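Local coordinates for Alpha/beta hydrolase fold-3 domain-containing protein (Enterococcus faecalis, PDB 2QRU), which is of unknown function but has an alpha/beta hydrolase fold and is probably a hydrolase, at residues Thr72-Ile77 and Ser198-Ser203; Leu109-Thr114 and Gly132-Glu137. One frame throughout, in Å; residues are numbered along the deposited sequence.

Contact 1: Thr72-Ile77 and Ser198-Ser203; sequences TKIDHI and SAYALS. With EDO (1,2-ethanediol), chain F.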
loop_
_atom_site.group_PDB
_atom_site.type_symbol
_atom_site.label_atom_id
_atom_site.label_comp_id
_atom_site.label_asym_id
_atom_site.label_seq_id
_atom_site.Cartn_x
_atom_site.Cartn_y
_atom_site.Cartn_z
ATOM N N THR A 72 5.647 12.950 9.190
ATOM C CA THR A 72 6.880 12.370 8.675
ATOM C C THR A 72 6.832 12.488 7.146
ATOM O O THR A 72 5.798 12.180 6.550
ATOM C CB THR A 72 7.001 10.884 9.075
ATOM O OG1 THR A 72 6.992 10.773 10.512
ATOM C CG2 THR A 72 8.276 10.286 8.533
ATOM N N LYS A 73 7.925 12.963 6.533
ATOM C CA LYS A 73 7.988 13.206 5.073
ATOM C C LYS A 73 8.238 11.911 4.304
ATOM O O LYS A 73 8.719 10.941 4.885
ATOM C CB LYS A 73 9.063 14.259 4.733
ATOM C CG LYS A 73 8.830 15.611 5.415
ATOM C CD LYS A 73 7.349 16.011 5.373
ATOM C CE LYS A 73 7.167 17.426 5.910
ATOM N NZ LYS A 73 5.742 17.754 6.169
ATOM N N ILE A 74 7.904 11.874 3.015
ATOM C CA ILE A 74 7.894 10.586 2.293
ATOM C C ILE A 74 9.267 9.918 2.282
ATOM O O ILE A 74 9.365 8.698 2.450
ATOM C CB ILE A 74 7.376 10.720 0.856
ATOM C CG1 ILE A 74 5.860 10.944 0.857
ATOM C CG2 ILE A 74 7.715 9.438 0.037
ATOM C CD1 ILE A 74 5.248 10.942 -0.571
ATOM N N ASP A 75 10.319 10.709 2.069
ATOM C CA ASP A 75 11.676 10.159 2.067
ATOM C C ASP A 75 11.891 9.373 3.369
ATOM O O ASP A 75 12.397 8.265 3.339
ATOM C CB ASP A 75 12.768 11.242 1.844
ATOM C CG ASP A 75 12.809 12.312 2.947
ATOM O OD1 ASP A 75 11.755 12.622 3.545
ATOM O OD2 ASP A 75 13.909 12.860 3.209
ATOM N N HIS A 76 11.471 9.948 4.496
ATOM C CA HIS A 76 11.655 9.329 5.809
ATOM C C HIS A 76 10.713 8.116 6.000
ATOM O O HIS A 76 11.114 7.085 6.561
ATOM C CB HIS A 76 11.435 10.398 6.882
ATOM C CG HIS A 76 11.902 10.003 8.250
ATOM N ND1 HIS A 76 12.798 10.761 8.976
ATOM C CD2 HIS A 76 11.587 8.943 9.034
ATOM C CE1 HIS A 76 13.015 10.183 10.146
ATOM N NE2 HIS A 76 12.292 9.080 10.208
ATOM N N ILE A 77 9.471 8.245 5.529
ATOM C CA ILE A 77 8.504 7.149 5.579
ATOM C C ILE A 77 9.109 5.916 4.889
ATOM O O ILE A 77 9.047 4.801 5.422
ATOM C CB ILE A 77 7.150 7.511 4.888
ATOM C CG1 ILE A 77 6.436 8.634 5.658
ATOM C CG2 ILE A 77 6.230 6.217 4.787
ATOM C CD1 ILE A 77 5.205 9.181 4.965
ATOM N N SER A 198 11.958 13.059 -9.512
ATOM C CA SER A 198 12.528 11.868 -10.112
ATOM C C SER A 198 12.992 10.879 -9.044
ATOM O O SER A 198 12.918 9.677 -9.264
ATOM C CB SER A 198 13.680 12.229 -11.065
ATOM O OG SER A 198 14.596 13.038 -10.380
ATOM N N ALA A 199 13.455 11.358 -7.884
ATOM C CA ALA A 199 13.926 10.418 -6.840
ATOM C C ALA A 199 12.792 9.545 -6.307
ATOM O O ALA A 199 13.035 8.488 -5.729
ATOM C CB ALA A 199 14.594 11.151 -5.683
ATOM N N TYR A 200 11.555 9.995 -6.518
ATOM C CA TYR A 200 10.370 9.327 -5.980
ATOM C C TYR A 200 9.706 8.427 -7.013
ATOM O O TYR A 200 8.681 7.780 -6.709
ATOM C CB TYR A 200 9.376 10.384 -5.502
ATOM C CG TYR A 200 9.929 11.224 -4.377
ATOM C CD1 TYR A 200 10.742 12.338 -4.634
ATOM C CD2 TYR A 200 9.687 10.869 -3.034
ATOM C CE1 TYR A 200 11.270 13.093 -3.601
ATOM C CE2 TYR A 200 10.208 11.637 -1.987
ATOM C CZ TYR A 200 11.007 12.742 -2.283
ATOM O OH TYR A 200 11.539 13.509 -1.254
ATOM N N ALA A 201 10.290 8.385 -8.211
ATOM C CA ALA A 201 9.745 7.617 -9.331
ATOM C C ALA A 201 10.525 6.345 -9.603
ATOM O O ALA A 201 11.765 6.359 -9.577
ATOM C CB ALA A 201 9.744 8.473 -10.562
ATOM N N LEU A 202 9.811 5.267 -9.928
ATOM C CA LEU A 202 10.442 4.021 -10.356
ATOM C C LEU A 202 10.475 3.985 -11.869
ATOM O O LEU A 202 9.434 4.146 -12.522
ATOM C CB LEU A 202 9.680 2.814 -9.804
ATOM C CG LEU A 202 9.672 2.769 -8.269
ATOM C CD1 LEU A 202 8.577 1.825 -7.795
ATOM C CD2 LEU A 202 11.040 2.354 -7.744
ATOM N N SER A 203 11.669 3.753 -12.419
ATOM C CA SER A 203 11.835 3.630 -13.868
ATOM C C SER A 203 11.319 2.301 -14.382
ATOM O O SER A 203 11.220 1.324 -13.646
ATOM C CB SER A 203 13.321 3.747 -14.263
ATOM O OG SER A 203 13.992 2.652 -13.672
HETATM C C1 EDO F . 16.517 12.068 0.123
HETATM O O1 EDO F . 16.124 12.308 1.483
HETATM C C2 EDO F . 15.265 12.093 -0.750
HETATM O O2 EDO F . 15.578 12.214 -2.145
HETATM O O HOH W 1 10.009 13.414 1.069
#

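Contact 2: Leu109-Thr114 and Gly132-Glu137; sequences LMLQLT and GYTDLE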
loop_
_atom_site.group_PDB
_atom_site.type_symbol
_atom_site.label_atom_id
_atom_site.label_comp_id
_atom_site.label_asym_id
_atom_site.label_seq_id
_atom_site.Cartn_x
_atom_site.Cartn_y
_atom_site.Cartn_z
ATOM N N LEU A 109 4.185 2.262 -1.805
ATOM C CA LEU A 109 5.116 1.895 -0.744
ATOM C C LEU A 109 5.701 0.511 -1.020
ATOM O O LEU A 109 6.918 0.334 -0.946
ATOM C CB LEU A 109 4.432 1.973 0.635
ATOM C CG LEU A 109 4.090 3.391 1.110
ATOM C CD1 LEU A 109 3.264 3.244 2.416
ATOM C CD2 LEU A 109 5.346 4.317 1.277
HETATM N N MSE A 110 4.850 -0.442 -1.396
HETATM C CA MSE A 110 5.308 -1.800 -1.711
HETATM C C MSE A 110 6.372 -1.826 -2.822
HETATM O O MSE A 110 7.433 -2.512 -2.747
HETATM C CB MSE A 110 4.116 -2.653 -2.162
HETATM C CG MSE A 110 4.562 -3.960 -2.873
HETATM SE SE MSE A 110 2.911 -4.871 -3.437
HETATM C CE MSE A 110 2.576 -3.769 -5.036
ATOM N N LEU A 111 6.110 -1.044 -3.870
ATOM C CA LEU A 111 7.018 -1.024 -5.017
ATOM C C LEU A 111 8.351 -0.350 -4.666
ATOM O O LEU A 111 9.435 -0.838 -5.033
ATOM C CB LEU A 111 6.340 -0.373 -6.222
ATOM C CG LEU A 111 5.158 -1.208 -6.750
ATOM C CD1 LEU A 111 4.297 -0.351 -7.716
ATOM C CD2 LEU A 111 5.645 -2.484 -7.439
ATOM N N GLN A 112 8.278 0.750 -3.897
ATOM C CA GLN A 112 9.485 1.403 -3.429
ATOM C C GLN A 112 10.261 0.460 -2.495
ATOM O O GLN A 112 11.464 0.327 -2.636
ATOM C CB GLN A 112 9.165 2.717 -2.703
ATOM C CG GLN A 112 8.675 3.822 -3.646
ATOM C CD GLN A 112 9.807 4.421 -4.493
ATOM O OE1 GLN A 112 10.984 4.196 -4.230
ATOM N NE2 GLN A 112 9.430 5.165 -5.537
ATOM N N LEU A 113 9.563 -0.212 -1.596
ATOM C CA LEU A 113 10.229 -1.148 -0.655
ATOM C C LEU A 113 10.934 -2.247 -1.456
ATOM O O LEU A 113 12.095 -2.605 -1.188
ATOM C CB LEU A 113 9.167 -1.756 0.266
ATOM C CG LEU A 113 9.665 -2.842 1.231
ATOM C CD1 LEU A 113 10.799 -2.336 2.138
ATOM C CD2 LEU A 113 8.496 -3.317 2.065
ATOM N N THR A 114 10.236 -2.763 -2.471
ATOM C CA THR A 114 10.806 -3.830 -3.297
ATOM C C THR A 114 12.176 -3.446 -3.862
ATOM O O THR A 114 13.129 -4.196 -3.757
ATOM C CB THR A 114 9.834 -4.247 -4.412
ATOM O OG1 THR A 114 8.666 -4.792 -3.801
ATOM C CG2 THR A 114 10.486 -5.343 -5.283
ATOM N N GLY A 132 -2.268 0.994 -6.941
ATOM C CA GLY A 132 -1.125 1.825 -6.520
ATOM C C GLY A 132 -0.548 2.605 -7.704
ATOM O O GLY A 132 -1.194 2.798 -8.755
ATOM N N TYR A 133 0.711 3.024 -7.529
ATOM C CA TYR A 133 1.378 3.901 -8.487
ATOM C C TYR A 133 2.881 3.806 -8.322
ATOM O O TYR A 133 3.355 3.326 -7.279
ATOM C CB TYR A 133 0.870 5.322 -8.336
ATOM C CG TYR A 133 0.599 5.800 -6.930
ATOM C CD1 TYR A 133 -0.666 5.606 -6.333
ATOM C CD2 TYR A 133 1.577 6.513 -6.205
ATOM C CE1 TYR A 133 -0.939 6.072 -5.029
ATOM C CE2 TYR A 133 1.304 6.958 -4.911
ATOM C CZ TYR A 133 0.043 6.765 -4.346
ATOM O OH TYR A 133 -0.252 7.236 -3.076
ATOM N N THR A 134 3.621 4.274 -9.345
ATOM C CA THR A 134 5.058 4.040 -9.426
ATOM C C THR A 134 5.824 5.369 -9.269
ATOM O O THR A 134 7.047 5.372 -9.153
ATOM C CB THR A 134 5.430 3.431 -10.805
ATOM O OG1 THR A 134 4.813 4.217 -11.833
ATOM C CG2 THR A 134 4.957 1.970 -10.914
ATOM N N ASP A 135 5.087 6.473 -9.281
ATOM C CA ASP A 135 5.658 7.805 -9.090
ATOM C C ASP A 135 4.543 8.711 -8.565
ATOM O O ASP A 135 3.397 8.275 -8.417
ATOM C CB ASP A 135 6.337 8.314 -10.385
ATOM C CG ASP A 135 5.356 8.590 -11.509
ATOM O OD1 ASP A 135 4.344 9.291 -11.266
ATOM O OD2 ASP A 135 5.609 8.131 -12.651
ATOM N N LEU A 136 4.904 9.952 -8.245
ATOM C CA LEU A 136 3.965 10.876 -7.626
ATOM C C LEU A 136 3.501 11.976 -8.610
ATOM O O LEU A 136 2.837 12.946 -8.203
ATOM C CB LEU A 136 4.618 11.479 -6.364
ATOM C CG LEU A 136 4.989 10.410 -5.309
ATOM C CD1 LEU A 136 5.790 11.053 -4.181
ATOM C CD2 LEU A 136 3.767 9.689 -4.778
ATOM N N GLU A 137 3.799 11.815 -9.910
ATOM C CA GLU A 137 3.541 12.916 -10.866
ATOM C C GLU A 137 2.059 13.266 -10.921
ATOM O O GLU A 137 1.689 14.422 -11.096
ATOM C CB GLU A 137 4.023 12.564 -12.273
ATOM C CG GLU A 137 5.493 12.273 -12.327
ATOM C CD GLU A 137 6.313 13.456 -11.847
ATOM O OE1 GLU A 137 6.051 14.593 -12.305
ATOM O OE2 GLU A 137 7.184 13.232 -10.993
#

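Contact 1: Thr72-Ile77 and Ser198-Ser203
Ile74 meets the Tyr200 ring and Asp75 its hydroxyl where the first turn of helix 74-93, in an alpha/beta hydrolase fold, faces the loop before helix 204-208. The contact is small and partly buried.

The apolar part is one methyl against one ring edge. Ile74 CG2 lies 3.9 Å from Tyr200 CE2, close to the ring plane and not over a face. The chi1 of -73° sets CG2 anti to the backbone N, which puts this methyl, not CG1, at the ring. Asp75 CB adds a looser touch, 4.0 Å from Tyr200 OH. Met38 and Leu136 also pack on Ile74. Leu191 packs on Tyr200.

The charged part is the Asp75 carboxylate. Asp75 CG sits between its own backbone N and carbonyl carbon (chi1 62°). This brings OD1 back to the helix, where it takes a weak bond from His76 N at 2.9 Å. OD2 accepts from O1 of a bound 1,2-ethanediol, also at 2.9 Å. The diol, probably from the crystallisation liquor, reaches across to the loop, with its O2 3.8 Å from Ala199 CB. Arg79 forms a long, weak ion pair with OD2.

No direct hydrogen bond joins the two segments. One water links them instead. It accepts from Asp75 N at 2.9 Å, and its bond to Tyr200 OH measures 2.8 Å.

Contact 2: Leu109-Thr114 and Gly132-Glu137
Leu111 CD1 approaches Tyr133 O from one face of the Tyr133-Thr134 peptide, 3.8 Å from that oxygen and slightly beyond it. Tyr133 O is buried here and has no polar partner in the model. The Tyr133 side chain leaves its backbone pointing away from helix 105-119. The ring of Tyr108 meets its ring with the planes about 20° apart, and Phe138 makes an edge-to-face contact with it. The Tyr133 ring also touches residues of a possible Ser-His-Asp triad and its nucleophile elbow, so it lies near what may be the active site. The third flat group, the Gln112 amide, swings toward the loop by its end; NE2 stops 4.3 Å from Thr134 O, too far for a hydrogen bond.

Methyl packing completes the contact. Leu111 CD1 is 4.0 Å from Thr134 CG2. With OG1 between the backbone N and the carbonyl carbon (chi1 49°), Thr134 turns CG2 to the Leu111 methyl.

Each segment also has its own internal hydrogen bonds. Met110, a selenomethionine, offers its O to both Thr114 OG1 and Thr114 N, each at 2.8 Å. The two donors come from opposite faces of the carbonyl plane. In the loop, Asp135 OD1 takes Glu137 N at 2.9 Å to form an Asx turn. The same oxygen is hydrogen-bonded to Tyr228 OH.

The contact joins helix 105-119 to the loop that follows strand 127-130. Leu111 packs on Leu127 of that strand. Helix 227-235 adds Ile232 against both Leu111 and Thr134, while Leu78 of helix 74-93 lies against Gln112.

From the N terminus, the chain first reaches 72-77, at the start of helix 74-93. It then passes through strand 98-103 into helix 105-119, which carries 109-114. After strand 127-130, contact 2 closes a short loop of 17 intervening residues. The chain next runs through helices 173-181 and 185-189. Only then does 198-203 return to close the larger loop of contact 1, in which contact 2 is nested. The contacts touch, with centres about 8 Å apart. Leu202 N probably donates to Thr134 O at 2.9 Å, and Leu202 packs on Leu111. The 198-203 loop therefore ties both helices to the loop after strand 127-130.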